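Acid phosphatase (Bacillus anthracis, PDB 2I34) probably hydrolyses phosphate monoesters at acidic pH, as a magnesium-binding acid phosphatase of the HAD superfamily. Local coordinates at residues 59-64 with 119-124; 66-71 with 216-221; 123-128 with 152-157. All coordinates share one frame; numbering follows the deposited sequence.

Contact 1. Residues 59-64 with 119-124. With WO4 (tungstate(VI)ion), chain D.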
# COMPACT_ATOMS: atom_id res chain seq x y z
N LYS A 59 -24.32 16.80 11.64
CA LYS A 59 -23.21 17.52 11.05
C LYS A 59 -22.16 16.53 10.54
O LYS A 59 -21.78 15.60 11.26
CB LYS A 59 -22.59 18.46 12.08
CG LYS A 59 -21.44 19.33 11.56
CD LYS A 59 -20.97 20.30 12.64
CE LYS A 59 -20.22 21.48 12.03
NZ LYS A 59 -19.18 21.04 11.06
N PRO A 60 -21.68 16.72 9.31
CA PRO A 60 -20.67 15.80 8.79
C PRO A 60 -19.31 15.89 9.51
O PRO A 60 -18.87 16.99 9.89
CB PRO A 60 -20.56 16.20 7.31
CG PRO A 60 -20.99 17.56 7.24
CD PRO A 60 -22.02 17.77 8.33
N ALA A 61 -18.70 14.73 9.71
CA ALA A 61 -17.29 14.64 10.14
C ALA A 61 -16.51 13.59 9.36
O ALA A 61 -17.09 12.68 8.77
CB ALA A 61 -17.20 14.35 11.64
N ILE A 62 -15.20 13.75 9.35
CA ILE A 62 -14.29 12.68 8.96
C ILE A 62 -13.37 12.37 10.14
O ILE A 62 -13.12 13.23 10.98
CB ILE A 62 -13.45 13.02 7.72
CG1 ILE A 62 -12.56 14.25 7.96
CG2 ILE A 62 -14.36 13.22 6.51
CD1 ILE A 62 -11.48 14.43 6.92
N VAL A 63 -12.89 11.13 10.18
CA VAL A 63 -12.00 10.65 11.22
C VAL A 63 -10.72 10.15 10.54
O VAL A 63 -10.78 9.40 9.56
CB VAL A 63 -12.66 9.51 12.06
CG1 VAL A 63 -11.65 8.75 12.90
CG2 VAL A 63 -13.80 10.05 12.93
N LEU A 64 -9.58 10.58 11.07
CA LEU A 64 -8.29 10.09 10.63
C LEU A 64 -7.44 9.67 11.82
O LEU A 64 -7.39 10.35 12.85
CB LEU A 64 -7.51 11.15 9.86
CG LEU A 64 -8.25 11.91 8.75
CD1 LEU A 64 -8.82 13.23 9.27
CD2 LEU A 64 -7.33 12.12 7.54
N ASP A 119 -16.20 19.03 10.02
CA ASP A 119 -15.34 18.73 11.17
C ASP A 119 -14.42 17.52 10.96
O ASP A 119 -14.82 16.51 10.38
CB ASP A 119 -16.18 18.50 12.44
CG ASP A 119 -16.67 19.79 13.06
OD1 ASP A 119 -15.99 20.83 12.93
OD2 ASP A 119 -17.74 19.76 13.71
N ILE A 120 -13.19 17.66 11.44
CA ILE A 120 -12.16 16.63 11.35
C ILE A 120 -11.82 16.19 12.76
O ILE A 120 -11.61 17.04 13.63
CB ILE A 120 -10.86 17.19 10.75
CG1 ILE A 120 -11.07 17.66 9.30
CG2 ILE A 120 -9.74 16.17 10.85
CD1 ILE A 120 -10.13 18.80 8.90
N TYR A 121 -11.73 14.88 12.97
CA TYR A 121 -11.24 14.34 14.25
C TYR A 121 -10.06 13.42 14.01
O TYR A 121 -10.15 12.46 13.23
CB TYR A 121 -12.37 13.63 15.02
CG TYR A 121 -13.43 14.62 15.38
CD1 TYR A 121 -13.32 15.41 16.52
CD2 TYR A 121 -14.51 14.85 14.52
CE1 TYR A 121 -14.28 16.38 16.82
CE2 TYR A 121 -15.50 15.81 14.83
CZ TYR A 121 -15.36 16.57 15.97
OH TYR A 121 -16.30 17.54 16.27
N TYR A 122 -8.97 13.76 14.67
CA TYR A 122 -7.74 12.99 14.63
C TYR A 122 -7.79 12.04 15.82
O TYR A 122 -7.56 12.44 16.96
CB TYR A 122 -6.52 13.90 14.71
CG TYR A 122 -6.47 15.02 13.67
CD1 TYR A 122 -6.04 14.76 12.37
CD2 TYR A 122 -6.81 16.33 14.00
CE1 TYR A 122 -5.95 15.76 11.42
CE2 TYR A 122 -6.75 17.36 13.04
CZ TYR A 122 -6.30 17.06 11.75
OH TYR A 122 -6.20 18.04 10.77
N ILE A 123 -8.16 10.80 15.54
CA ILE A 123 -8.30 9.81 16.57
C ILE A 123 -7.06 8.94 16.48
O ILE A 123 -6.92 8.17 15.53
CB ILE A 123 -9.62 9.01 16.42
CG1 ILE A 123 -10.81 9.96 16.54
CG2 ILE A 123 -9.72 7.92 17.49
CD1 ILE A 123 -12.19 9.27 16.58
N SER A 124 -6.19 9.06 17.49
CA SER A 124 -4.84 8.52 17.48
C SER A 124 -4.52 7.84 18.81
O SER A 124 -4.93 8.31 19.88
CB SER A 124 -3.84 9.66 17.25
OG SER A 124 -2.50 9.23 17.44
W WO4 D . -2.00 6.06 15.49
O1 WO4 D . -0.56 5.79 16.90
O2 WO4 D . -1.30 5.11 13.83
O3 WO4 D . -1.95 8.05 15.37
O4 WO4 D . -3.64 5.26 16.36
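Two neighbouring parallel strands at the middle of the HAD-type alpha/beta core meet here, 59-64 beside 119-124. A61 pairs with D119, I62 with I120, V63 with Y121 and L64 with Y122. I62 N gives its hydrogen to D119 O at 3.0 Å, and I62 O accepts from Y121 N at 2.9 Å. One step on, L64 N reaches Y121 O and L64 O takes I123 N, the last bond being more bent than these, with 140° at the hydrogen.

On the face carrying I62, L64, I120 and Y122, I62 and I120 lie side by side, CG1 to CG1 at 4.0 Å. Having CG1 of I62 between the backbone N and the carbonyl carbon (chi1 61°) brings its outer end alongside I120. L64 CD1 presses on I120 CG2 at 3.5 Å, closer than usual for two carbons, and that same CG2 sits over the rim of one face of the Y122 ring. On the other face of the sheet, A61 CB meets the edge of the Y121 ring at CE2, 3.9 Å away, while V63 CG1 touches I123 CD1 at 3.8 Å. At the outer end K59 NZ approaches D119 OD2 at 3.3 Å, a salt bridge whose hydrogen bond is weak; the amine also bonds to G117 O and the carboxylate to H172.

Helix 106-115 covers the face of I62, L64 and Y122 through F109, L110 and T113. Strand 172-179 pairs with the other edge of 59-64, and strand 151-154 lies beyond 119-125.

Contact 2. Residues 66-71 with 216-221. With MG (magnesium ion), chain C; WO4 (tungstate(VI)ion), chain D.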
# COMPACT_ATOMS: atom_id res chain seq x y z
N LEU A 66 -3.48 9.29 13.02
CA LEU A 66 -2.30 10.15 12.77
C LEU A 66 -1.05 9.46 12.21
O LEU A 66 -0.63 9.75 11.09
CB LEU A 66 -1.92 10.97 14.02
CG LEU A 66 -2.86 12.14 14.32
CD1 LEU A 66 -2.47 12.84 15.62
CD2 LEU A 66 -2.87 13.14 13.16
N ASP A 67 -0.46 8.56 12.99
CA ASP A 67 0.83 7.96 12.63
C ASP A 67 0.68 7.03 11.44
O ASP A 67 -0.10 6.08 11.47
CB ASP A 67 1.46 7.24 13.84
CG ASP A 67 1.66 8.17 15.02
OD1 ASP A 67 2.07 9.33 14.80
OD2 ASP A 67 1.36 7.79 16.16
N GLU A 68 1.45 7.32 10.39
CA GLU A 68 1.42 6.58 9.13
C GLU A 68 0.11 6.76 8.36
O GLU A 68 -0.16 6.04 7.40
CB GLU A 68 1.80 5.11 9.34
CG GLU A 68 3.33 4.88 9.43
CD GLU A 68 4.04 5.86 10.36
OE1 GLU A 68 3.92 5.72 11.61
OE2 GLU A 68 4.70 6.76 9.84
N THR A 69 -0.68 7.76 8.75
CA THR A 69 -1.83 8.21 7.98
C THR A 69 -1.64 9.67 7.57
O THR A 69 -1.66 9.99 6.39
CB THR A 69 -3.12 8.01 8.77
OG1 THR A 69 -3.28 6.62 9.04
CG2 THR A 69 -4.32 8.48 7.99
N VAL A 70 -1.46 10.55 8.56
CA VAL A 70 -1.19 11.97 8.34
C VAL A 70 0.28 12.32 8.62
O VAL A 70 0.89 13.07 7.85
CB VAL A 70 -2.10 12.86 9.22
CG1 VAL A 70 -1.74 14.35 9.06
CG2 VAL A 70 -3.56 12.62 8.90
N LEU A 71 0.84 11.78 9.71
CA LEU A 71 2.22 12.04 10.11
C LEU A 71 3.15 10.84 9.86
O LEU A 71 2.86 9.70 10.22
CB LEU A 71 2.30 12.48 11.59
CG LEU A 71 1.48 13.71 12.00
CD1 LEU A 71 1.51 13.95 13.51
CD2 LEU A 71 1.99 14.95 11.25
N ASN A 216 1.26 0.41 5.19
CA ASN A 216 2.30 0.44 6.23
C ASN A 216 2.84 -0.96 6.48
O ASN A 216 2.35 -1.67 7.36
CB ASN A 216 1.77 1.07 7.52
CG ASN A 216 2.80 1.08 8.64
OD1 ASN A 216 3.96 0.75 8.44
ND2 ASN A 216 2.37 1.47 9.83
N PRO A 217 3.87 -1.36 5.72
CA PRO A 217 4.50 -2.66 5.99
C PRO A 217 5.55 -2.66 7.11
O PRO A 217 6.21 -3.68 7.32
CB PRO A 217 5.15 -2.99 4.65
CG PRO A 217 5.58 -1.62 4.14
CD PRO A 217 4.48 -0.68 4.57
N MET A 218 5.70 -1.54 7.84
CA MET A 218 6.73 -1.40 8.87
C MET A 218 6.29 -2.00 10.22
O MET A 218 7.07 -2.65 10.90
CB MET A 218 7.08 0.08 9.07
CG MET A 218 7.51 0.81 7.81
SD MET A 218 8.04 2.49 8.14
CE MET A 218 6.47 3.25 8.61
N TYR A 219 5.03 -1.76 10.58
CA TYR A 219 4.52 -2.12 11.89
C TYR A 219 2.99 -2.08 11.89
O TYR A 219 2.37 -1.58 10.95
CB TYR A 219 5.10 -1.18 12.96
CG TYR A 219 4.51 0.22 12.91
CD1 TYR A 219 5.09 1.23 12.15
CD2 TYR A 219 3.34 0.52 13.61
CE1 TYR A 219 4.52 2.49 12.10
CE2 TYR A 219 2.77 1.77 13.56
CZ TYR A 219 3.35 2.76 12.81
OH TYR A 219 2.73 4.00 12.80
N GLY A 220 2.39 -2.58 12.97
CA GLY A 220 0.95 -2.41 13.21
C GLY A 220 0.29 -3.63 13.80
O GLY A 220 0.98 -4.56 14.20
N ASP A 221 -1.04 -3.62 13.84
CA ASP A 221 -1.83 -4.76 14.32
C ASP A 221 -1.62 -6.03 13.49
O ASP A 221 -1.81 -7.13 13.99
CB ASP A 221 -3.32 -4.47 14.34
CG ASP A 221 -3.74 -3.61 15.52
OD1 ASP A 221 -2.87 -2.97 16.14
OD2 ASP A 221 -4.95 -3.55 15.79
MG MG C . -1.50 4.64 12.16
W WO4 D . -2.00 6.06 15.49
O1 WO4 D . -0.56 5.79 16.90
O2 WO4 D . -1.30 5.11 13.83
O3 WO4 D . -1.95 8.05 15.37
O4 WO4 D . -3.64 5.26 16.36
O HOH W 1 -0.01 3.18 12.55
O HOH W 2 -3.02 3.34 12.78
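Y219 OH is gripped by two groups: it donates to E68 OE1, a very short contact of 2.4 Å whose exact length is doubtful, and it accepts from a water at 2.9 Å that is also a magnesium ligand. The loop 66-71 carries D67 and T69 of what fits the DxDx(T/V) signature of HAD phosphatases, and 216-221 closes over it from beyond strand 211-213. E68 comes to the edge of the tyrosine ring, its carboxylate turned 74° from the ring plane. A bend at chi2 (47°) folds the glutamate so that OE1 reaches the hydroxyl, while OE2 takes N73 N.

Around the glutamate stem, M218 CE packs against E68 CG at 3.6 Å. N216 ND2 lies over the rim of one face of the Y219 ring, 3.3 Å above its plane, and is hydrogen-bonded to D180. The other end of that amide, N216 OD1, accepts from M218 N at 2.9 Å, which makes an Asx turn at N216-M218.

Magnesium is held by D67 O at 2.1 Å, tungstate O2, two waters, and D65 and D180. D67 OD1 forms a salt bridge with R126. Tungstate, bound where a phosphate would be expected, receives D67 N at its O3, 2.9 Å away and nearly straight at 169°.

Contact 3. Residues 123-128 with 152-157. With WO4 (tungstate(VI)ion), chain D.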
# COMPACT_ATOMS: atom_id res chain seq x y z
N ILE A 123 -8.16 10.80 15.54
CA ILE A 123 -8.30 9.81 16.57
C ILE A 123 -7.06 8.94 16.48
O ILE A 123 -6.92 8.17 15.53
CB ILE A 123 -9.62 9.01 16.42
CG1 ILE A 123 -10.81 9.96 16.54
CG2 ILE A 123 -9.72 7.92 17.49
CD1 ILE A 123 -12.19 9.27 16.58
N SER A 124 -6.19 9.06 17.49
CA SER A 124 -4.84 8.52 17.48
C SER A 124 -4.52 7.84 18.81
O SER A 124 -4.93 8.31 19.88
CB SER A 124 -3.84 9.66 17.25
OG SER A 124 -2.50 9.23 17.44
N ASN A 125 -3.77 6.74 18.73
CA ASN A 125 -3.31 6.02 19.90
C ASN A 125 -1.99 6.52 20.48
O ASN A 125 -1.44 5.90 21.38
CB ASN A 125 -3.28 4.52 19.61
CG ASN A 125 -4.66 3.92 19.60
OD1 ASN A 125 -5.63 4.58 19.98
ND2 ASN A 125 -4.77 2.67 19.19
N ARG A 126 -1.52 7.67 20.01
CA ARG A 126 -0.68 8.53 20.86
C ARG A 126 -1.39 8.71 22.19
O ARG A 126 -2.62 8.71 22.22
CB ARG A 126 -0.42 9.89 20.22
CG ARG A 126 0.44 9.80 18.99
CD ARG A 126 0.63 11.15 18.32
NE ARG A 126 1.58 11.05 17.21
CZ ARG A 126 2.50 11.96 16.92
NH1 ARG A 126 2.63 13.06 17.64
NH2 ARG A 126 3.35 11.75 15.90
N LYS A 127 -0.63 8.85 23.27
CA LYS A 127 -1.19 8.89 24.61
C LYS A 127 -1.66 10.30 24.94
O LYS A 127 -1.12 11.28 24.42
CB LYS A 127 -0.15 8.47 25.66
CG LYS A 127 0.54 7.13 25.43
CD LYS A 127 1.69 6.93 26.45
CE LYS A 127 2.89 7.86 26.18
NZ LYS A 127 4.16 7.44 26.86
N THR A 128 -2.65 10.41 25.83
CA THR A 128 -3.19 11.72 26.19
C THR A 128 -2.11 12.68 26.70
O THR A 128 -2.23 13.89 26.51
CB THR A 128 -4.30 11.61 27.24
OG1 THR A 128 -3.85 10.77 28.30
CG2 THR A 128 -5.58 11.04 26.63
N LEU A 152 -8.21 13.49 19.57
CA LEU A 152 -8.71 12.56 20.60
C LEU A 152 -7.71 11.41 20.75
O LEU A 152 -7.72 10.47 19.98
CB LEU A 152 -10.10 12.03 20.21
CG LEU A 152 -11.02 13.10 19.61
CD1 LEU A 152 -12.36 12.52 19.19
CD2 LEU A 152 -11.22 14.26 20.59
N LEU A 153 -6.87 11.53 21.77
CA LEU A 153 -5.79 10.58 22.04
C LEU A 153 -6.23 9.53 23.03
O LEU A 153 -7.31 9.62 23.61
CB LEU A 153 -4.54 11.32 22.54
CG LEU A 153 -4.02 12.42 21.60
CD1 LEU A 153 -2.68 12.98 22.07
CD2 LEU A 153 -3.92 11.94 20.14
N GLN A 154 -5.38 8.52 23.23
CA GLN A 154 -5.79 7.31 23.95
C GLN A 154 -5.51 7.44 25.43
O GLN A 154 -4.40 7.79 25.84
CB GLN A 154 -5.11 6.06 23.38
CG GLN A 154 -5.76 4.75 23.83
CD GLN A 154 -5.07 3.54 23.24
OE1 GLN A 154 -3.86 3.42 23.33
NE2 GLN A 154 -5.84 2.65 22.62
N ASP A 155 -6.53 7.18 26.25
CA ASP A 155 -6.36 7.20 27.69
C ASP A 155 -5.49 6.04 28.13
O ASP A 155 -5.37 5.04 27.41
CB ASP A 155 -7.70 7.14 28.44
CG ASP A 155 -8.51 8.42 28.32
OD1 ASP A 155 -7.92 9.52 28.38
OD2 ASP A 155 -9.75 8.33 28.17
N PRO A 156 -4.87 6.15 29.32
CA PRO A 156 -4.20 4.97 29.88
C PRO A 156 -5.25 3.90 30.13
O PRO A 156 -6.35 4.21 30.60
CB PRO A 156 -3.62 5.48 31.21
CG PRO A 156 -3.60 6.97 31.09
CD PRO A 156 -4.74 7.33 30.19
N LYS A 157 -4.95 2.66 29.78
CA LYS A 157 -5.89 1.55 29.98
C LYS A 157 -7.04 1.50 28.97
O LYS A 157 -7.77 0.51 28.92
CB LYS A 157 -6.42 1.51 31.43
W WO4 D . -2.00 6.06 15.49
O1 WO4 D . -0.56 5.79 16.90
O2 WO4 D . -1.30 5.11 13.83
O3 WO4 D . -1.95 8.05 15.37
O4 WO4 D . -3.64 5.26 16.36
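L152 begins the contact against I123, with L152 CD1 at 4.0 Å from I123 CG1 on one face of the sheet. L152 O accepts from S124 N at 3.2 Å in the regular parallel pairing of the two strands.

L153 follows, turned toward 123-128 and fitted into the bend there. Its CB sits against R126 O, its CD1 against K127 O, and its CD2 meets S124 CB at 3.7 Å. With CG beside the backbone N (chi1 -56°), both methyls lie along the turn.

At Q154 the pairing has slipped by two residues: a beta bulge in 123-128 lets Q154 N bond to R126 O at 2.9 Å, almost perfectly straight at 179°. Q154 O then takes T128 N at 3.2 Å, the donor standing above the carbonyl plane. The extended glutamine side chain lays its amide over that of N125, the two planes 18° apart and stacked. They do not bond to each other: Q154 NE2 goes to G160 O and N125 OD1 to R164. Farther out, D155 OD1 lies near T128 CG2 at 3.3 Å, and P156 CD edges up to T128 OG1.

The residues of the bulge also line the ligand. N125 N donates to tungstate O4 at 2.8 Å. S124 OG also bonds to tungstate O3, at a distance so short that its exact value is doubtful, and accepts R126 N in an ST turn. R126 NH1 bonds to T134 OG1.

Strands 119-125 and 151-154 are the two ends of a beta-alpha-beta unit that crosses over through helix 131-141. Strand 151-154 is the outermost on this side of the sheet, and helix 162-171 packs on it through R164 against Q154 and V168 against L152.

How the contacts relate
Contacts 1 and 3 are successive pairings in one parallel sheet: strand 119-125 has 59-64 on one edge and 151-154 on the other, sharing I123 and S124. Contact 1 is largely buried and apolar, with regular register and a charged pair only at its far end. Contact 3 is partly exposed, and its register breaks at a bulge beside the tungstate. Contact 2, nearest the centre of the chain, joins loops without strand pairing and relies on polar groups, metal and water. All three reach the tungstate, contacts 1 and 3 through the shared S124 and contact 2 through the loop 66-71. The D67-R126 salt bridge ties contact 2 to contact 3, and L66 packs on Y122 of contact 1.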